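Lpg0393 helical bundle domain-containing protein (Legionella pneumophila subsp. pneumophila str. Philadelphia 1, PDB 4R0G) probably acts as a guanine-nucleotide exchange factor for the small GTPases Rab5, Rab21 and Rab22 through a VPS9-like domain. Local coordinates at residues Lys6-Ala11 and Tyr17-Gln22; Leu21-Phe26 and Phe49-Asn54; Lys62-Leu67 and Thr87-Ala92; Tyr68-His71 and Arg76-Arg79. All blocks are in the same frame, centred on the assembly; numbering follows the deposited sequence.

Contact 1: residues Lys6-Ala11 and Tyr17-Gln22; sequences KEYLQA and YLLFLQ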
loop_
_atom_site.group_PDB
_atom_site.type_symbol
_atom_site.label_atom_id
_atom_site.label_comp_id
_atom_site.label_asym_id
_atom_site.label_seq_id
_atom_site.Cartn_x
_atom_site.Cartn_y
_atom_site.Cartn_z
ATOM N N LYS A 6 -24.705 -17.312 1.676
ATOM C CA LYS A 6 -25.717 -16.610 0.882
ATOM C C LYS A 6 -25.686 -15.142 1.279
ATOM O O LYS A 6 -25.749 -14.254 0.421
ATOM C CB LYS A 6 -27.117 -17.210 1.059
ATOM N N GLU A 7 -25.569 -14.901 2.585
ATOM C CA GLU A 7 -25.532 -13.547 3.096
ATOM C C GLU A 7 -24.320 -12.823 2.516
ATOM O O GLU A 7 -24.461 -11.736 1.926
ATOM C CB GLU A 7 -25.508 -13.547 4.625
ATOM C CG GLU A 7 -26.856 -13.320 5.254
ATOM C CD GLU A 7 -26.799 -13.331 6.773
ATOM O OE1 GLU A 7 -26.078 -14.192 7.341
ATOM O OE2 GLU A 7 -27.466 -12.472 7.401
ATOM N N TYR A 8 -23.138 -13.435 2.658
ATOM C CA TYR A 8 -21.916 -12.843 2.116
ATOM C C TYR A 8 -21.969 -12.624 0.608
ATOM O O TYR A 8 -21.755 -11.504 0.134
ATOM C CB TYR A 8 -20.672 -13.605 2.550
ATOM C CG TYR A 8 -20.313 -13.332 3.994
ATOM C CD1 TYR A 8 -19.867 -12.092 4.384
ATOM C CD2 TYR A 8 -20.426 -14.318 4.966
ATOM C CE1 TYR A 8 -19.550 -11.831 5.706
ATOM C CE2 TYR A 8 -20.107 -14.074 6.284
ATOM C CZ TYR A 8 -19.675 -12.823 6.651
ATOM O OH TYR A 8 -19.350 -12.544 7.967
ATOM N N LEU A 9 -22.296 -13.666 -0.148
ATOM C CA LEU A 9 -22.460 -13.496 -1.594
ATOM C C LEU A 9 -23.515 -12.446 -1.965
ATOM O O LEU A 9 -23.403 -11.782 -2.996
ATOM C CB LEU A 9 -22.756 -14.823 -2.262
ATOM C CG LEU A 9 -21.623 -15.819 -2.062
ATOM C CD1 LEU A 9 -22.023 -17.169 -2.606
ATOM C CD2 LEU A 9 -20.344 -15.312 -2.737
ATOM N N GLN A 10 -24.527 -12.266 -1.116
ATOM C CA GLN A 10 -25.508 -11.204 -1.357
ATOM C C GLN A 10 -24.811 -9.853 -1.300
ATOM O O GLN A 10 -24.957 -9.029 -2.202
ATOM C CB GLN A 10 -26.653 -11.250 -0.342
ATOM C CG GLN A 10 -27.868 -10.393 -0.737
ATOM C CD GLN A 10 -28.336 -10.633 -2.173
ATOM O OE1 GLN A 10 -28.570 -11.780 -2.575
ATOM N NE2 GLN A 10 -28.459 -9.548 -2.958
ATOM N N ALA A 11 -24.025 -9.658 -0.248
ATOM C CA ALA A 11 -23.225 -8.455 -0.098
ATOM C C ALA A 11 -22.352 -8.195 -1.324
ATOM O O ALA A 11 -22.224 -7.036 -1.771
ATOM C CB ALA A 11 -22.382 -8.532 1.181
ATOM N N TYR A 17 -18.459 -4.381 -0.365
ATOM C CA TYR A 17 -17.292 -5.195 -0.607
ATOM C C TYR A 17 -16.480 -5.530 0.640
ATOM O O TYR A 17 -16.108 -6.690 0.839
ATOM C CB TYR A 17 -16.419 -4.590 -1.697
ATOM C CG TYR A 17 -17.029 -4.561 -3.083
ATOM C CD1 TYR A 17 -17.432 -5.718 -3.729
ATOM C CD2 TYR A 17 -17.145 -3.369 -3.771
ATOM C CE1 TYR A 17 -17.966 -5.676 -5.029
ATOM C CE2 TYR A 17 -17.666 -3.320 -5.056
ATOM C CZ TYR A 17 -18.071 -4.473 -5.678
ATOM O OH TYR A 17 -18.583 -4.386 -6.951
ATOM N N LEU A 18 -16.218 -4.525 1.478
ATOM C CA LEU A 18 -15.485 -4.730 2.740
ATOM C C LEU A 18 -16.155 -5.806 3.540
ATOM O O LEU A 18 -15.483 -6.629 4.168
ATOM C CB LEU A 18 -15.398 -3.450 3.566
ATOM C CG LEU A 18 -14.291 -2.619 2.967
ATOM C CD1 LEU A 18 -14.293 -1.219 3.500
ATOM C CD2 LEU A 18 -13.009 -3.374 3.257
ATOM N N LEU A 19 -17.485 -5.809 3.493
ATOM C CA LEU A 19 -18.245 -6.865 4.133
ATOM C C LEU A 19 -18.055 -8.193 3.397
ATOM O O LEU A 19 -17.823 -9.221 4.023
ATOM C CB LEU A 19 -19.728 -6.474 4.248
ATOM C CG LEU A 19 -20.622 -7.580 4.801
ATOM C CD1 LEU A 19 -20.106 -8.006 6.193
ATOM C CD2 LEU A 19 -22.113 -7.157 4.796
ATOM N N PHE A 20 -18.138 -8.174 2.073
ATOM C CA PHE A 20 -17.984 -9.421 1.326
ATOM C C PHE A 20 -16.666 -10.124 1.631
ATOM O O PHE A 20 -16.635 -11.342 1.775
ATOM C CB PHE A 20 -18.109 -9.184 -0.153
ATOM C CG PHE A 20 -17.471 -10.260 -0.989
ATOM C CD1 PHE A 20 -18.059 -11.517 -1.090
ATOM C CD2 PHE A 20 -16.297 -10.018 -1.705
ATOM C CE1 PHE A 20 -17.492 -12.522 -1.854
ATOM C CE2 PHE A 20 -15.738 -11.030 -2.486
ATOM C CZ PHE A 20 -16.355 -12.284 -2.556
ATOM N N LEU A 21 -15.599 -9.324 1.771
ATOM C CA LEU A 21 -14.232 -9.775 2.114
ATOM C C LEU A 21 -14.079 -10.384 3.509
ATOM O O LEU A 21 -12.992 -10.810 3.888
ATOM C CB LEU A 21 -13.225 -8.631 1.946
ATOM C CG LEU A 21 -12.973 -8.142 0.506
ATOM C CD1 LEU A 21 -11.928 -7.076 0.471
ATOM C CD2 LEU A 21 -12.557 -9.284 -0.377
ATOM N N GLN A 22 -15.161 -10.374 4.284
ATOM C CA GLN A 22 -15.172 -10.894 5.651
ATOM C C GLN A 22 -15.554 -12.371 5.630
ATOM O O GLN A 22 -15.535 -13.086 6.645
ATOM C CB GLN A 22 -16.209 -10.116 6.446
ATOM C CG GLN A 22 -15.821 -9.673 7.817
ATOM C CD GLN A 22 -16.779 -8.609 8.331
ATOM O OE1 GLN A 22 -16.433 -7.430 8.370
ATOM N NE2 GLN A 22 -18.001 -9.021 8.711
#
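The ring of Tyr8 meets Leu19 O at its edge, near the ring plane, with CD1 3.5 Å from that oxygen. Gln22 comes in obliquely: its CB is 3.8 Å from Tyr8 CE1. The amide of Gln22 is turned steeply against the ring, the two planes lying 79° apart. Phe20 also uses its edge. Its CD1 is 3.9 Å from Tyr8 O, and its CE1 is 4.1 Å from Leu9 CD2. A chi1 of 158° turns the Phe20 ring away from its own backbone N and lays it along the side of helix 5-14, with its edge toward Tyr8 O and Leu9.

Leu19 spreads its two methyl branches over different partners. CD1 touches Tyr8 CE1 at 3.9 Å, and CD2 rests on Ala11 CB at 3.9 Å. Ala11 points its CB toward the second helix. The backbones come nearest at Tyr8 CA and Phe20 CA, 5.3 Å apart. The contact is buried and rests on van der Waals packing. The hydroxyl of Tyr8 finds its polar partner elsewhere, in Leu2 N.

This is the packing of two consecutive helices in the VPS9-like domain. The Tyr8 ring also meets Trp23 and Phe26 of helix 23-30. Phe20 also touches Leu67 of helix 58-71 and Ile89 of helix 80-101.

Contact 2: residues Leu21-Phe26 and Phe49-Asn54; sequences LQWPKF and FEWLNN
Glu50, whose CB lies 4.4 Å from Trp23 CZ2, offers its carbonyl oxygen to two donors of one residue. Asn54 ND2 bonds to Glu50 O at 3.0 Å with an N-H...O angle of 159°. The oxygen lies close to the plane of the Asn54 amide. Asn54 N adds a weak bond to the same atom. Asn54 is the first residue past helix 40-53 to leave helical phi/psi, and its amide bond to Glu50 O ties it to the last turn.

The main contact between the segments is an edge-to-face pair of tryptophans. The six-membered ring of Trp23 points its edge at the face of Trp51. The planes stand at 88°, and the centroid of that ring is 5.3 Å from that of the five-membered ring of Trp51. Trp23 CH2 comes nearest, 3.7 Å from Trp51 CG, and sits over the rim of the indole rather than its middle. This T-shaped stack joins helix 23-30 to helix 40-53 inside the VPS9-like domain. The trans chi1 of Trp23 (-170°) swings its indole out toward helix 40-53. Ile89 of helix 80-101 touches both tryptophans. Trp51 NE1 is satisfied by Asp60, and Phe56 packs edge-to-face with the Trp51 ring. The carboxylate of Glu50 turns to Tyr31, bonding its hydroxyl through OE1.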
loop_
_atom_site.group_PDB
_atom_site.type_symbol
_atom_site.label_atom_id
_atom_site.label_comp_id
_atom_site.label_asym_id
_atom_site.label_seq_id
_atom_site.Cartn_x
_atom_site.Cartn_y
_atom_site.Cartn_z
ATOM N N LEU A 21 -15.599 -9.324 1.771
ATOM C CA LEU A 21 -14.232 -9.775 2.114
ATOM C C LEU A 21 -14.079 -10.384 3.509
ATOM O O LEU A 21 -12.992 -10.810 3.888
ATOM C CB LEU A 21 -13.225 -8.631 1.946
ATOM C CG LEU A 21 -12.973 -8.142 0.506
ATOM C CD1 LEU A 21 -11.928 -7.076 0.471
ATOM C CD2 LEU A 21 -12.557 -9.284 -0.377
ATOM N N GLN A 22 -15.161 -10.374 4.284
ATOM C CA GLN A 22 -15.172 -10.894 5.651
ATOM C C GLN A 22 -15.554 -12.371 5.630
ATOM O O GLN A 22 -15.535 -13.086 6.645
ATOM C CB GLN A 22 -16.209 -10.116 6.446
ATOM C CG GLN A 22 -15.821 -9.673 7.817
ATOM C CD GLN A 22 -16.779 -8.609 8.331
ATOM O OE1 GLN A 22 -16.433 -7.430 8.370
ATOM N NE2 GLN A 22 -18.001 -9.021 8.711
ATOM N N TRP A 23 -15.921 -12.790 4.431
ATOM C CA TRP A 23 -16.372 -14.135 4.142
ATOM C C TRP A 23 -15.390 -15.212 4.582
ATOM O O TRP A 23 -15.774 -16.154 5.287
ATOM C CB TRP A 23 -16.591 -14.249 2.634
ATOM C CG TRP A 23 -17.266 -15.465 2.162
ATOM C CD1 TRP A 23 -18.114 -16.270 2.869
ATOM C CD2 TRP A 23 -17.200 -16.006 0.840
ATOM N NE1 TRP A 23 -18.568 -17.289 2.072
ATOM C CE2 TRP A 23 -18.031 -17.155 0.820
ATOM C CE3 TRP A 23 -16.517 -15.635 -0.328
ATOM C CZ2 TRP A 23 -18.194 -17.955 -0.329
ATOM C CZ3 TRP A 23 -16.678 -16.423 -1.474
ATOM C CH2 TRP A 23 -17.522 -17.579 -1.463
ATOM N N PRO A 24 -14.116 -15.102 4.148
ATOM C CA PRO A 24 -13.280 -16.245 4.493
ATOM C C PRO A 24 -13.022 -16.377 6.013
ATOM O O PRO A 24 -12.663 -17.459 6.494
ATOM C CB PRO A 24 -12.012 -16.023 3.648
ATOM C CG PRO A 24 -11.995 -14.620 3.299
ATOM C CD PRO A 24 -13.372 -14.086 3.371
ATOM N N LYS A 25 -13.254 -15.306 6.768
ATOM C CA LYS A 25 -13.156 -15.380 8.224
ATOM C C LYS A 25 -14.364 -16.134 8.810
ATOM O O LYS A 25 -14.244 -16.853 9.800
ATOM C CB LYS A 25 -13.013 -13.967 8.823
ATOM C CG LYS A 25 -12.772 -13.948 10.313
ATOM C CD LYS A 25 -13.183 -12.622 10.953
ATOM C CE LYS A 25 -13.047 -12.711 12.490
ATOM N NZ LYS A 25 -12.961 -11.375 13.171
ATOM N N PHE A 26 -15.526 -15.971 8.184
ATOM C CA PHE A 26 -16.730 -16.703 8.582
ATOM C C PHE A 26 -16.603 -18.190 8.248
ATOM O O PHE A 26 -16.879 -19.070 9.069
ATOM C CB PHE A 26 -17.972 -16.073 7.908
ATOM C CG PHE A 26 -19.141 -17.013 7.728
ATOM C CD1 PHE A 26 -20.018 -17.270 8.778
ATOM C CD2 PHE A 26 -19.380 -17.616 6.492
ATOM C CE1 PHE A 26 -21.093 -18.128 8.605
ATOM C CE2 PHE A 26 -20.462 -18.475 6.311
ATOM C CZ PHE A 26 -21.318 -18.728 7.369
ATOM N N PHE A 49 -16.443 -25.112 -2.641
ATOM C CA PHE A 49 -17.644 -25.823 -2.278
ATOM C C PHE A 49 -18.732 -24.827 -1.984
ATOM O O PHE A 49 -19.797 -24.838 -2.591
ATOM C CB PHE A 49 -17.392 -26.627 -1.014
ATOM C CG PHE A 49 -18.592 -27.327 -0.515
ATOM C CD1 PHE A 49 -19.129 -28.392 -1.226
ATOM C CD2 PHE A 49 -19.203 -26.921 0.656
ATOM C CE1 PHE A 49 -20.249 -29.053 -0.775
ATOM C CE2 PHE A 49 -20.338 -27.575 1.119
ATOM C CZ PHE A 49 -20.855 -28.649 0.401
ATOM N N GLU A 50 -18.437 -23.930 -1.062
ATOM C CA GLU A 50 -19.446 -23.011 -0.580
ATOM C C GLU A 50 -20.038 -22.094 -1.676
ATOM O O GLU A 50 -21.237 -21.857 -1.762
ATOM C CB GLU A 50 -18.864 -22.222 0.578
ATOM C CG GLU A 50 -19.900 -21.821 1.550
ATOM C CD GLU A 50 -20.427 -22.962 2.387
ATOM O OE1 GLU A 50 -19.613 -23.710 2.959
ATOM O OE2 GLU A 50 -21.665 -23.105 2.485
ATOM N N TRP A 51 -19.192 -21.607 -2.544
ATOM C CA TRP A 51 -19.643 -20.677 -3.541
ATOM C C TRP A 51 -20.484 -21.414 -4.585
ATOM O O TRP A 51 -21.370 -20.831 -5.205
ATOM C CB TRP A 51 -18.402 -20.045 -4.161
ATOM C CG TRP A 51 -18.618 -18.748 -4.803
ATOM C CD1 TRP A 51 -19.814 -18.181 -5.143
ATOM C CD2 TRP A 51 -17.596 -17.830 -5.221
ATOM N NE1 TRP A 51 -19.597 -16.961 -5.740
ATOM C CE2 TRP A 51 -18.249 -16.719 -5.799
ATOM C CE3 TRP A 51 -16.191 -17.846 -5.170
ATOM C CZ2 TRP A 51 -17.540 -15.621 -6.321
ATOM C CZ3 TRP A 51 -15.487 -16.757 -5.696
ATOM C CH2 TRP A 51 -16.163 -15.663 -6.257
ATOM N N LEU A 52 -20.188 -22.693 -4.791
ATOM C CA LEU A 52 -20.905 -23.482 -5.782
ATOM C C LEU A 52 -22.302 -23.876 -5.291
ATOM O O LEU A 52 -23.239 -24.027 -6.085
ATOM C CB LEU A 52 -20.082 -24.716 -6.192
ATOM C CG LEU A 52 -18.877 -24.453 -7.112
ATOM C CD1 LEU A 52 -18.150 -25.724 -7.494
ATOM C CD2 LEU A 52 -19.298 -23.702 -8.372
ATOM N N ASN A 53 -22.439 -24.039 -3.982
ATOM C CA ASN A 53 -23.743 -24.278 -3.386
ATOM C C ASN A 53 -24.579 -23.017 -3.147
ATOM O O ASN A 53 -25.782 -23.066 -2.900
ATOM C CB ASN A 53 -23.577 -25.064 -2.096
ATOM C CG ASN A 53 -23.014 -26.426 -2.355
ATOM O OD1 ASN A 53 -23.504 -27.142 -3.214
ATOM N ND2 ASN A 53 -21.952 -26.773 -1.662
ATOM N N ASN A 54 -23.921 -21.885 -3.178
ATOM C CA ASN A 54 -24.590 -20.627 -2.968
ATOM C C ASN A 54 -24.879 -19.850 -4.222
ATOM O O ASN A 54 -25.030 -18.637 -4.212
ATOM C CB ASN A 54 -24.076 -19.873 -1.744
ATOM C CG ASN A 54 -24.438 -20.603 -0.442
ATOM O OD1 ASN A 54 -25.385 -20.218 0.269
ATOM N ND2 ASN A 54 -23.702 -21.691 -0.146
#

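Contact 3: residues Lys62-Leu67 and Thr87-Ala92; sequences KKFAIL and TTISIA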
loop_
_atom_site.group_PDB
_atom_site.type_symbol
_atom_site.label_atom_id
_atom_site.label_comp_id
_atom_site.label_asym_id
_atom_site.label_seq_id
_atom_site.Cartn_x
_atom_site.Cartn_y
_atom_site.Cartn_z
ATOM N N LYS A 62 -18.363 -11.042 -12.499
ATOM C CA LYS A 62 -18.208 -9.682 -13.017
ATOM C C LYS A 62 -18.141 -8.602 -11.939
ATOM O O LYS A 62 -17.463 -7.585 -12.098
ATOM C CB LYS A 62 -19.293 -9.374 -14.058
ATOM C CG LYS A 62 -18.875 -9.769 -15.466
ATOM C CD LYS A 62 -19.801 -9.228 -16.512
ATOM C CE LYS A 62 -19.358 -9.670 -17.902
ATOM N NZ LYS A 62 -20.392 -9.347 -18.948
ATOM N N LYS A 63 -18.854 -8.828 -10.844
ATOM C CA LYS A 63 -18.837 -7.886 -9.739
ATOM C C LYS A 63 -17.534 -8.069 -9.002
ATOM O O LYS A 63 -16.919 -7.108 -8.536
ATOM C CB LYS A 63 -20.054 -8.071 -8.819
ATOM C CG LYS A 63 -21.199 -7.174 -9.201
ATOM C CD LYS A 63 -22.543 -7.755 -8.806
ATOM C CE LYS A 63 -23.685 -7.086 -9.591
ATOM N NZ LYS A 63 -25.044 -7.606 -9.193
ATOM N N PHE A 64 -17.087 -9.307 -8.931
ATOM C CA PHE A 64 -15.837 -9.568 -8.253
ATOM C C PHE A 64 -14.712 -8.910 -9.060
ATOM O O PHE A 64 -13.671 -8.527 -8.503
ATOM C CB PHE A 64 -15.630 -11.075 -8.081
ATOM C CG PHE A 64 -14.359 -11.423 -7.401
ATOM C CD1 PHE A 64 -14.222 -11.232 -6.030
ATOM C CD2 PHE A 64 -13.269 -11.921 -8.131
ATOM C CE1 PHE A 64 -13.037 -11.544 -5.387
ATOM C CE2 PHE A 64 -12.063 -12.243 -7.490
ATOM C CZ PHE A 64 -11.951 -12.048 -6.122
ATOM N N ALA A 65 -14.939 -8.749 -10.368
ATOM C CA ALA A 65 -13.946 -8.098 -11.224
ATOM C C ALA A 65 -13.778 -6.651 -10.779
ATOM O O ALA A 65 -12.643 -6.146 -10.680
ATOM C CB ALA A 65 -14.331 -8.169 -12.675
ATOM N N ILE A 66 -14.902 -5.986 -10.500
ATOM C CA ILE A 66 -14.841 -4.611 -10.009
ATOM C C ILE A 66 -13.927 -4.563 -8.782
ATOM O O ILE A 66 -12.934 -3.812 -8.765
ATOM C CB ILE A 66 -16.222 -4.058 -9.649
ATOM C CG1 ILE A 66 -17.182 -4.195 -10.830
ATOM C CG2 ILE A 66 -16.118 -2.625 -9.287
ATOM C CD1 ILE A 66 -18.637 -4.221 -10.405
ATOM N N LEU A 67 -14.228 -5.412 -7.794
ATOM C CA LEU A 67 -13.451 -5.466 -6.565
ATOM C C LEU A 67 -11.950 -5.567 -6.863
ATOM O O LEU A 67 -11.153 -4.800 -6.344
ATOM C CB LEU A 67 -13.915 -6.642 -5.704
ATOM C CG LEU A 67 -13.851 -6.507 -4.166
ATOM C CD1 LEU A 67 -13.602 -7.857 -3.509
ATOM C CD2 LEU A 67 -12.815 -5.512 -3.685
ATOM N N THR A 87 -7.211 -12.168 -2.482
ATOM C CA THR A 87 -6.424 -13.090 -3.292
ATOM C C THR A 87 -6.824 -14.535 -3.045
ATOM O O THR A 87 -6.866 -15.331 -3.981
ATOM C CB THR A 87 -4.929 -12.904 -3.046
ATOM O OG1 THR A 87 -4.706 -12.880 -1.632
ATOM C CG2 THR A 87 -4.439 -11.582 -3.662
ATOM N N THR A 88 -7.109 -14.871 -1.792
ATOM C CA THR A 88 -7.514 -16.210 -1.450
ATOM C C THR A 88 -8.868 -16.518 -2.104
ATOM O O THR A 88 -9.177 -17.661 -2.443
ATOM C CB THR A 88 -7.692 -16.339 0.048
ATOM O OG1 THR A 88 -6.496 -15.934 0.709
ATOM C CG2 THR A 88 -8.022 -17.799 0.439
ATOM N N ILE A 89 -9.691 -15.494 -2.276
ATOM C CA ILE A 89 -10.976 -15.718 -2.891
ATOM C C ILE A 89 -10.775 -15.910 -4.391
ATOM O O ILE A 89 -11.462 -16.706 -5.025
ATOM C CB ILE A 89 -11.964 -14.583 -2.577
ATOM C CG1 ILE A 89 -12.325 -14.611 -1.089
ATOM C CG2 ILE A 89 -13.201 -14.714 -3.411
ATOM C CD1 ILE A 89 -13.196 -13.462 -0.640
ATOM N N SER A 90 -9.791 -15.227 -4.956
ATOM C CA SER A 90 -9.550 -15.360 -6.393
ATOM C C SER A 90 -9.008 -16.748 -6.731
ATOM O O SER A 90 -9.234 -17.279 -7.828
ATOM C CB SER A 90 -8.659 -14.223 -6.947
ATOM O OG SER A 90 -7.400 -14.192 -6.333
ATOM N N ILE A 91 -8.316 -17.349 -5.772
ATOM C CA ILE A 91 -7.764 -18.674 -6.012
ATOM C C ILE A 91 -8.893 -19.696 -6.001
ATOM O O ILE A 91 -8.807 -20.734 -6.678
ATOM C CB ILE A 91 -6.645 -19.040 -5.026
ATOM C CG1 ILE A 91 -5.483 -18.053 -5.172
ATOM C CG2 ILE A 91 -6.133 -20.404 -5.305
ATOM C CD1 ILE A 91 -4.426 -18.252 -4.125
ATOM N N ALA A 92 -9.971 -19.389 -5.269
ATOM C CA ALA A 92 -11.158 -20.256 -5.299
ATOM C C ALA A 92 -11.988 -20.014 -6.548
ATOM O O ALA A 92 -12.693 -20.895 -7.006
ATOM C CB ALA A 92 -11.999 -20.052 -4.091
#
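Within 62-67, Phe64 alone touches 87-92, and it carries the contact. Its CB points toward the other helix. The side chain leaves directly opposite its own N (chi1 180°), and the ring reaches straight across to Ile89 and Ser90. Phe64 CE1 lies 3.7 Å from Ile89 CG2, the methyl branch, which approaches obliquely. On the other side of the ring tip, Phe64 CE2 is 4.0 Å from Ser90 CB, which stands at the edge near the ring plane. The phenyl thus ends between two neighbouring residues of one helical turn.

The two helices, 58-71 and 80-101, are successive in the VPS9-like domain. The nearest CA atoms, of Phe64 and Ser90, are 8.7 Å apart, and the phenyl ring spans that gap. Ser90 turns its CB to the ring, while its hydroxyl is directed back on its own helix. Ser90 OG donates to Thr87 O at 2.7 Å, and Ile91 N reaches that oxygen from the same face of the carbonyl plane.

Farther along, Leu67 also points its CB toward 87-92 but packs on other neighbours, namely Leu86 of helix 80-101 and Phe20 of helix 17-20. Phe20 touches Phe64 as well, and Ile89 goes on to Leu47 and Trp51 of helix 40-53.

Contact 4: residues Tyr68-His71 and Arg76-Arg79; sequences YAVH and RPLR
Van der Waals packing carries most of this contact. Leu78 points its CB toward the end of helix 58-71 and meets His71 with two parts of its side chain. Leu78 CB is 3.6 Å from His71 CD2, at the ring edge and near the ring plane. Leu78 CD1 is 3.7 Å from His71 CB. In His71, chi1 (-177°) swings the imidazole out from the helix, and chi2 (-94°) turns its CD2 side to the leucine. The purely apolar pair is Val70 with Pro77, where Val70 CG1 touches Pro77 CG at 3.4 Å. Around these pairs, Leu86 of helix 80-101 packs on both His71 and Leu78, while Val158, Ala161 and Phe162 of helix 155-183 cover Val70 and Pro77.

The polar approaches come from Arg76. Its chain bends at chi2 and brings the guanidinium back over the helix end. Arg76 NH1 lies 2.9 Å from His71 O, but the angle is too poor for a hydrogen bond. The guanidinium plane is almost perpendicular to the imidazole, at 88°. A long, weak ion pair links Arg76 NH1 to Glu72.

The loop after helix 58-71 thus folds back on the helix's last turn within the VPS9-like domain. Both ring nitrogens of His71 are hydrogen-bonded outside the two segments, NE2 to Ser83 OG on helix 80-101. These bonds should limit rotation of the imidazole, while its carbon edge packs on Leu78.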
loop_
_atom_site.group_PDB
_atom_site.type_symbol
_atom_site.label_atom_id
_atom_site.label_comp_id
_atom_site.label_asym_id
_atom_site.label_seq_id
_atom_site.Cartn_x
_atom_site.Cartn_y
_atom_site.Cartn_z
ATOM N N TYR A 68 -11.580 -6.493 -7.732
ATOM C CA TYR A 68 -10.187 -6.690 -8.104
ATOM C C TYR A 68 -9.576 -5.456 -8.742
ATOM O O TYR A 68 -8.477 -5.030 -8.378
ATOM C CB TYR A 68 -10.079 -7.824 -9.109
ATOM C CG TYR A 68 -8.785 -8.555 -8.983
ATOM C CD1 TYR A 68 -8.683 -9.651 -8.146
ATOM C CD2 TYR A 68 -7.647 -8.142 -9.681
ATOM C CE1 TYR A 68 -7.484 -10.336 -8.016
ATOM C CE2 TYR A 68 -6.436 -8.815 -9.547
ATOM C CZ TYR A 68 -6.367 -9.914 -8.718
ATOM O OH TYR A 68 -5.198 -10.611 -8.569
ATOM N N ALA A 69 -10.273 -4.907 -9.729
ATOM C CA ALA A 69 -9.811 -3.701 -10.401
ATOM C C ALA A 69 -9.450 -2.655 -9.352
ATOM O O ALA A 69 -8.456 -1.939 -9.476
ATOM C CB ALA A 69 -10.895 -3.169 -11.321
ATOM N N VAL A 70 -10.265 -2.586 -8.305
ATOM C CA VAL A 70 -9.986 -1.696 -7.194
ATOM C C VAL A 70 -8.692 -2.108 -6.487
ATOM O O VAL A 70 -7.869 -1.281 -6.171
ATOM C CB VAL A 70 -11.132 -1.666 -6.183
ATOM C CG1 VAL A 70 -10.745 -0.780 -5.021
ATOM C CG2 VAL A 70 -12.453 -1.193 -6.843
ATOM N N HIS A 71 -8.506 -3.399 -6.264
ATOM C CA HIS A 71 -7.334 -3.898 -5.561
ATOM C C HIS A 71 -6.059 -3.538 -6.324
ATOM O O HIS A 71 -4.966 -3.490 -5.748
ATOM C CB HIS A 71 -7.482 -5.408 -5.361
ATOM C CG HIS A 71 -6.377 -6.056 -4.585
ATOM N ND1 HIS A 71 -5.283 -6.635 -5.194
ATOM C CD2 HIS A 71 -6.223 -6.272 -3.256
ATOM C CE1 HIS A 71 -4.494 -7.161 -4.273
ATOM N NE2 HIS A 71 -5.038 -6.956 -3.086
ATOM N N ARG A 76 -3.849 1.727 -3.614
ATOM C CA ARG A 76 -3.856 0.426 -2.931
ATOM C C ARG A 76 -4.802 0.294 -1.736
ATOM O O ARG A 76 -4.356 -0.033 -0.624
ATOM C CB ARG A 76 -2.446 -0.017 -2.511
ATOM C CG ARG A 76 -1.523 -0.434 -3.634
ATOM C CD ARG A 76 -1.657 -1.879 -4.104
ATOM N NE ARG A 76 -1.174 -1.969 -5.484
ATOM C CZ ARG A 76 -1.417 -2.963 -6.336
ATOM N NH1 ARG A 76 -2.154 -4.022 -5.963
ATOM N NH2 ARG A 76 -0.913 -2.879 -7.576
ATOM N N PRO A 77 -6.115 0.469 -1.968
ATOM C CA PRO A 77 -7.043 0.535 -0.829
ATOM C C PRO A 77 -7.074 -0.777 -0.044
ATOM O O PRO A 77 -7.477 -0.781 1.113
ATOM C CB PRO A 77 -8.392 0.827 -1.495
ATOM C CG PRO A 77 -8.248 0.165 -2.880
ATOM C CD PRO A 77 -6.817 0.408 -3.267
ATOM N N LEU A 78 -6.641 -1.887 -0.631
ATOM C CA LEU A 78 -6.751 -3.139 0.114
ATOM C C LEU A 78 -5.387 -3.714 0.394
ATOM O O LEU A 78 -4.784 -4.308 -0.487
ATOM C CB LEU A 78 -7.593 -4.154 -0.681
ATOM C CG LEU A 78 -9.022 -3.755 -1.065
ATOM C CD1 LEU A 78 -9.429 -4.444 -2.350
ATOM C CD2 LEU A 78 -10.037 -4.067 0.042
ATOM N N ARG A 79 -4.923 -3.603 1.633
ATOM C CA ARG A 79 -3.583 -4.056 1.987
ATOM C C ARG A 79 -3.736 -5.196 2.957
ATOM O O ARG A 79 -4.850 -5.471 3.384
ATOM C CB ARG A 79 -2.787 -2.910 2.642
ATOM C CG ARG A 79 -2.837 -1.539 1.909
ATOM C CD ARG A 79 -1.709 -0.588 2.381
ATOM N NE ARG A 79 -2.069 0.840 2.496
ATOM C CZ ARG A 79 -2.569 1.582 1.513
ATOM N NH1 ARG A 79 -2.774 1.032 0.341
ATOM N NH2 ARG A 79 -2.865 2.862 1.697
#

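All four contacts lie within the VPS9-like domain and come from its first hundred or so residues. Contacts 1 and 2 share Leu21 and Gln22, and their centres are about 8 Å apart. Contact 3 follows both along the chain. Contact 4 falls between the two segments of contact 3 along the chain, and both use helix 58-71, with centres about 11 Å apart. Contacts 2 and 4 are the most distant pair, about 20 Å between centres, yet Leu21 touches Leu78. Contact 3 joins the others through Leu67 and Ile89. The short N-terminal helices pack against helices 40-53, 58-71 and 80-101, consistent with a single helical exchange-factor domain.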